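Local coordinates for major capsid protein (Paramecium bursaria Chlorella virus 1, PDB 5TIP) that self-assembles as trimers into the icosahedral, pseudo T=169 capsid of a large chlorella virus and carries N-linked glycans on its surface, at residues 104-108 and 227-232; 110-114 and 414-418. One frame throughout, in Å; residues are numbered along the deposited sequence.

Contact 1 (104-108 and 227-232)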
loop_
_atom_site.group_PDB
_atom_site.type_symbol
_atom_site.label_atom_id
_atom_site.label_comp_id
_atom_site.label_asym_id
_atom_site.label_seq_id
_atom_site.Cartn_x
_atom_site.Cartn_y
_atom_site.Cartn_z
ATOM N N ILE A 104 -12.141 0.704 30.271
ATOM C CA ILE A 104 -11.067 -0.061 29.647
ATOM C C ILE A 104 -10.194 0.828 28.772
ATOM O O ILE A 104 -8.969 0.691 28.760
ATOM C CB ILE A 104 -11.666 -1.231 28.844
ATOM C CG1 ILE A 104 -12.595 -2.056 29.734
ATOM C CG2 ILE A 104 -10.567 -2.107 28.270
ATOM C CD1 ILE A 104 -11.917 -2.637 30.953
ATOM N N ASP A 105 -10.810 1.752 28.041
ATOM C CA ASP A 105 -10.081 2.668 27.177
ATOM C C ASP A 105 -10.994 3.841 26.862
ATOM O O ASP A 105 -12.219 3.742 26.974
ATOM C CB ASP A 105 -9.616 1.971 25.893
ATOM C CG ASP A 105 -8.452 2.680 25.234
ATOM O OD1 ASP A 105 -7.968 3.683 25.799
ATOM O OD2 ASP A 105 -8.021 2.230 24.151
ATOM N N LYS A 106 -10.387 4.957 26.466
ATOM C CA LYS A 106 -11.157 6.131 26.077
ATOM C C LYS A 106 -10.390 6.887 25.005
ATOM O O LYS A 106 -9.206 7.187 25.181
ATOM C CB LYS A 106 -11.439 7.042 27.278
ATOM C CG LYS A 106 -12.222 8.295 26.921
ATOM C CD LYS A 106 -12.632 9.075 28.160
ATOM C CE LYS A 106 -13.470 10.290 27.793
ATOM N NZ LYS A 106 -13.961 11.017 28.996
ATOM N N HIS A 107 -11.070 7.196 23.905
ATOM C CA HIS A 107 -10.468 7.866 22.765
ATOM C C HIS A 107 -11.111 9.231 22.550
ATOM O O HIS A 107 -12.185 9.526 23.078
ATOM C CB HIS A 107 -10.606 7.008 21.505
ATOM C CG HIS A 107 -9.841 5.722 21.568
ATOM N ND1 HIS A 107 -9.893 4.776 20.568
ATOM C CD2 HIS A 107 -9.006 5.227 22.512
ATOM C CE1 HIS A 107 -9.124 3.752 20.894
ATOM N NE2 HIS A 107 -8.575 4.000 22.069
ATOM N N TYR A 108 -10.432 10.065 21.767
ATOM C CA TYR A 108 -10.879 11.421 21.486
ATOM C C TYR A 108 -10.780 11.672 19.987
ATOM O O TYR A 108 -10.042 10.987 19.275
ATOM C CB TYR A 108 -10.045 12.453 22.260
ATOM C CG TYR A 108 -9.924 12.144 23.737
ATOM C CD1 TYR A 108 -8.925 11.303 24.208
ATOM C CD2 TYR A 108 -10.813 12.683 24.657
ATOM C CE1 TYR A 108 -8.810 11.010 25.554
ATOM C CE2 TYR A 108 -10.704 12.395 26.007
ATOM C CZ TYR A 108 -9.701 11.559 26.448
ATOM O OH TYR A 108 -9.584 11.266 27.789
ATOM N N ILE A 227 -3.920 -6.376 25.639
ATOM C CA ILE A 227 -4.638 -5.321 24.942
ATOM C C ILE A 227 -3.779 -4.062 24.907
ATOM O O ILE A 227 -2.734 -3.971 25.551
ATOM C CB ILE A 227 -6.009 -5.033 25.585
ATOM C CG1 ILE A 227 -5.833 -4.278 26.904
ATOM C CG2 ILE A 227 -6.772 -6.326 25.811
ATOM C CD1 ILE A 227 -7.133 -3.811 27.518
ATOM N N GLU A 228 -4.240 -3.080 24.142
ATOM C CA GLU A 228 -3.590 -1.784 24.048
ATOM C C GLU A 228 -4.534 -0.709 24.565
ATOM O O GLU A 228 -5.758 -0.825 24.447
ATOM C CB GLU A 228 -3.170 -1.479 22.608
ATOM C CG GLU A 228 -2.115 -2.434 22.081
ATOM C CD GLU A 228 -1.669 -2.107 20.672
ATOM O OE1 GLU A 228 -2.013 -1.014 20.176
ATOM O OE2 GLU A 228 -0.982 -2.950 20.056
ATOM N N GLN A 229 -3.953 0.338 25.140
ATOM C CA GLN A 229 -4.708 1.451 25.686
ATOM C C GLN A 229 -4.122 2.757 25.177
ATOM O O GLN A 229 -2.957 2.828 24.782
ATOM C CB GLN A 229 -4.686 1.453 27.219
ATOM C CG GLN A 229 -5.344 0.260 27.869
ATOM C CD GLN A 229 -5.194 0.289 29.372
ATOM O OE1 GLN A 229 -4.080 0.261 29.896
ATOM N NE2 GLN A 229 -6.313 0.364 30.077
ATOM N N LEU A 230 -4.947 3.796 25.195
ATOM C CA LEU A 230 -4.504 5.143 24.880
ATOM C C LEU A 230 -4.395 5.947 26.167
ATOM O O LEU A 230 -5.265 5.862 27.040
ATOM C CB LEU A 230 -5.464 5.834 23.910
ATOM C CG LEU A 230 -5.087 7.277 23.565
ATOM C CD1 LEU A 230 -3.858 7.320 22.668
ATOM C CD2 LEU A 230 -6.255 8.013 22.929
ATOM N N GLN A 231 -3.322 6.719 26.287
ATOM C CA GLN A 231 -3.129 7.615 27.415
ATOM C C GLN A 231 -3.115 9.044 26.902
ATOM O O GLN A 231 -2.427 9.351 25.923
ATOM C CB GLN A 231 -1.836 7.305 28.172
ATOM C CG GLN A 231 -1.789 5.907 28.760
ATOM C CD GLN A 231 -0.524 5.649 29.555
ATOM O OE1 GLN A 231 -0.322 6.222 30.625
ATOM N NE2 GLN A 231 0.338 4.786 29.031
ATOM N N PHE A 232 -3.885 9.905 27.559
ATOM C CA PHE A 232 -3.954 11.316 27.197
ATOM C C PHE A 232 -4.467 12.072 28.409
ATOM O O PHE A 232 -5.597 11.839 28.849
ATOM C CB PHE A 232 -4.866 11.527 25.987
ATOM C CG PHE A 232 -5.069 12.968 25.621
ATOM C CD1 PHE A 232 -4.052 13.698 25.031
ATOM C CD2 PHE A 232 -6.281 13.590 25.863
ATOM C CE1 PHE A 232 -4.241 15.023 24.692
ATOM C CE2 PHE A 232 -6.475 14.913 25.528
ATOM C CZ PHE A 232 -5.454 15.632 24.941
HETATM O O HOH W 1 -8.252 -0.159 23.333
HETATM O O HOH W 2 -7.523 7.514 27.427
HETATM O O HOH W 3 -7.440 9.524 28.649
HETATM O O HOH W 4 -7.700 13.131 29.730
#
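With its CG anti to the backbone N (chi1 -158°), Asp105 extends its carboxylate to the backbone of 227-232, where Leu230 N donates to Asp105 OD1 at 3.1 Å. The N-H points almost straight at the oxygen (170°) and arrives on its syn side, though well out of the carboxylate plane. Lys106 N donates to the same Asp105 OD1 at 2.8 Å from the opposite face. Asp105 OD2 takes a third protein N-H, His107 NE2 at 2.8 Å, from well above the plane, while a water bridges Asp105 OD2 to Glu228 O. Ile104 and Asp105 both face Leu97 of strand 92-99, a classic beta bulge. Gln229 swings CG beside its own backbone N and then runs extended, so that its amide NE2 reaches Ile104 O at 3.0 Å; its OE1 is held by Asn419 and Asn421.

Apolar groups fill in around these bonds. The CG2 branch of Ile104 touches Ile227 CD1, and Leu230 CB lies 3.9 Å from His107 CD2. Farther along, Phe232 CD2 sits 3.6 Å from Tyr108 CE1, over one face of the tyrosine ring and toward its rim, the two rings set obliquely. Two waters link Tyr108 OH with Phe232 O, and another joins Lys106 O to Leu230 O.

The strand axes diverge by 46°, and the bonding across them runs through side chains and water instead of regular sheet pairing. Gripped by three N-H groups and a water in a buried setting, the Asp105 carboxylate is probably ionised and firmly fixed, tying strand 102-108, outermost in its sheet within the chain, to strand 223-237 of another sheet.

Contact 2 (110-114 and 414-418); sequences DWFRT and NIYAK
Tyr416 leaves strand 412-426 with CG anti to its carbonyl carbon (chi1 -60°), which sends the ring toward helix 109-119. Its CB lies 3.8 Å from Trp111 CZ3, at the outer rim of the indole. Next, Tyr416 CG meets Trp111 CE3 at 3.6 Å; CE3 stands over one face of the phenol, offset toward the rim, and the six-membered rings are inclined at 49°, so the pair is oblique. Farther out the two edges of the ring meet different partners: Tyr416 CE1 passes Trp111 CB at 3.9 Å, whereas Tyr416 CE2 approaches Thr114 OG1 at 3.7 Å. At the tip, Tyr416 OH donates a very short hydrogen bond of 2.5 Å to Asp110 OD2, which lies at the ring edge, in its plane.

Thr114 OG1 and Thr114 N both donate to Asp110 O, from opposite faces of that carbonyl. Two residues along the strand, Lys418 CE touches Trp111 CZ2 at 4.0 Å, while its NZ forms a salt bridge with Glu228.

The helix crosses the strand at 73°, with axes 10.3 Å apart. Phe232 of strand 223-237 stacks on the Tyr416 ring, and Tyr260 of strand 257-266 adds to the packing around Trp111, placing the first turn of helix 109-119 over these neighbouring strands.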
loop_
_atom_site.group_PDB
_atom_site.type_symbol
_atom_site.label_atom_id
_atom_site.label_comp_id
_atom_site.label_asym_id
_atom_site.label_seq_id
_atom_site.Cartn_x
_atom_site.Cartn_y
_atom_site.Cartn_z
ATOM N N ASP A 110 -9.401 14.098 18.400
ATOM C CA ASP A 110 -8.059 14.483 17.980
ATOM C C ASP A 110 -7.133 13.276 17.919
ATOM O O ASP A 110 -6.162 13.280 17.153
ATOM C CB ASP A 110 -7.489 15.552 18.912
ATOM C CG ASP A 110 -6.152 16.093 18.431
ATOM O OD1 ASP A 110 -6.128 16.795 17.399
ATOM O OD2 ASP A 110 -5.124 15.816 19.084
ATOM N N TRP A 111 -7.409 12.236 18.710
ATOM C CA TRP A 111 -6.658 10.996 18.551
ATOM C C TRP A 111 -7.018 10.304 17.243
ATOM O O TRP A 111 -6.137 9.790 16.545
ATOM C CB TRP A 111 -6.909 10.056 19.726
ATOM C CG TRP A 111 -6.378 8.687 19.454
ATOM C CD1 TRP A 111 -7.098 7.538 19.320
ATOM C CD2 TRP A 111 -5.006 8.326 19.251
ATOM N NE1 TRP A 111 -6.260 6.481 19.057
ATOM C CE2 TRP A 111 -4.970 6.939 19.010
ATOM C CE3 TRP A 111 -3.804 9.041 19.256
ATOM C CZ2 TRP A 111 -3.781 6.253 18.778
ATOM C CZ3 TRP A 111 -2.625 8.359 19.024
ATOM C CH2 TRP A 111 -2.622 6.979 18.788
ATOM N N PHE A 112 -8.274 10.323 16.895
ATOM C CA PHE A 112 -8.711 9.775 15.648
ATOM C C PHE A 112 -7.965 10.521 14.540
ATOM O O PHE A 112 -7.513 9.904 13.617
ATOM C CB PHE A 112 -10.230 9.891 15.507
ATOM C CG PHE A 112 -10.983 8.780 16.137
ATOM C CD1 PHE A 112 -10.695 8.355 17.368
ATOM C CD2 PHE A 112 -11.968 8.135 15.455
ATOM C CE1 PHE A 112 -11.357 7.332 17.938
ATOM C CE2 PHE A 112 -12.641 7.066 16.017
ATOM C CZ PHE A 112 -12.329 6.670 17.278
ATOM N N ARG A 113 -7.838 11.841 14.657
ATOM C CA ARG A 113 -7.124 12.626 13.656
ATOM C C ARG A 113 -5.638 12.288 13.657
ATOM O O ARG A 113 -5.018 12.189 12.592
ATOM C CB ARG A 113 -7.336 14.118 13.910
ATOM C CG ARG A 113 -6.802 15.032 12.812
ATOM C CD ARG A 113 -7.848 15.313 11.738
ATOM N NE ARG A 113 -8.354 14.087 11.129
ATOM C CZ ARG A 113 -7.748 13.441 10.140
ATOM N NH1 ARG A 113 -6.610 13.908 9.641
ATOM N NH2 ARG A 113 -8.275 12.329 9.651
ATOM N N THR A 114 -5.052 12.110 14.846
ATOM C CA THR A 114 -3.634 11.777 14.938
ATOM C C THR A 114 -3.367 10.353 14.464
ATOM O O THR A 114 -2.384 10.103 13.754
ATOM C CB THR A 114 -3.148 11.962 16.377
ATOM O OG1 THR A 114 -3.288 13.336 16.755
ATOM C CG2 THR A 114 -1.687 11.552 16.514
ATOM N N ASN A 414 -0.949 18.326 22.280
ATOM C CA ASN A 414 -1.572 17.056 22.628
ATOM C C ASN A 414 -0.528 15.953 22.528
ATOM O O ASN A 414 0.022 15.716 21.450
ATOM C CB ASN A 414 -2.753 16.756 21.705
ATOM C CG ASN A 414 -3.784 17.864 21.696
ATOM O OD1 ASN A 414 -4.587 17.989 22.618
ATOM N ND2 ASN A 414 -3.770 18.674 20.644
ATOM N N ILE A 415 -0.258 15.282 23.644
ATOM C CA ILE A 415 0.722 14.204 23.700
ATOM C C ILE A 415 -0.019 12.908 23.988
ATOM O O ILE A 415 -0.755 12.811 24.979
ATOM C CB ILE A 415 1.803 14.471 24.756
ATOM C CG1 ILE A 415 2.437 15.843 24.532
ATOM C CG2 ILE A 415 2.867 13.385 24.714
ATOM C CD1 ILE A 415 3.438 16.231 25.591
ATOM N N TYR A 416 0.171 11.914 23.125
ATOM C CA TYR A 416 -0.491 10.625 23.249
ATOM C C TYR A 416 0.534 9.530 23.508
ATOM O O TYR A 416 1.683 9.611 23.064
ATOM C CB TYR A 416 -1.298 10.292 21.990
ATOM C CG TYR A 416 -2.380 11.299 21.684
ATOM C CD1 TYR A 416 -3.610 11.241 22.324
ATOM C CD2 TYR A 416 -2.168 12.315 20.763
ATOM C CE1 TYR A 416 -4.601 12.162 22.051
ATOM C CE2 TYR A 416 -3.152 13.241 20.485
ATOM C CZ TYR A 416 -4.367 13.159 21.132
ATOM O OH TYR A 416 -5.352 14.078 20.861
ATOM N N ALA A 417 0.101 8.504 24.235
ATOM C CA ALA A 417 0.924 7.335 24.501
ATOM C C ALA A 417 0.071 6.088 24.339
ATOM O O ALA A 417 -1.049 6.028 24.857
ATOM C CB ALA A 417 1.529 7.386 25.908
ATOM N N LYS A 418 0.608 5.098 23.633
ATOM C CA LYS A 418 -0.067 3.823 23.430
ATOM C C LYS A 418 0.677 2.790 24.264
ATOM O O LYS A 418 1.856 2.543 24.047
ATOM C CB LYS A 418 -0.074 3.425 21.954
ATOM C CG LYS A 418 -1.241 2.532 21.562
ATOM C CD LYS A 418 -2.570 3.231 21.793
ATOM C CE LYS A 418 -3.622 2.804 20.787
ATOM N NZ LYS A 418 -3.713 1.330 20.640
#

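The centres of contacts 1 and 2 are about 10 Å apart. Along the chain their segments alternate: 104-108 and 110-114 come first, strand 102-108 running directly into helix 109-119. Segments 227-232 and 414-418 follow much later. These two lie on antiparallel neighbours of one sheet, strands 223-237 and 412-426, and the contacts touch there through Gln231 N and Ala417 O, 2.8 Å apart, a probable hydrogen bond. One continuous strand-helix unit from the N-terminal family region thus packs twice against a sheet of the C-terminal one. Both regions belong to the hexon clan, consistent with the double jelly-roll capsid fold, and the two contacts lie in the buried junction between its halves, within one subunit.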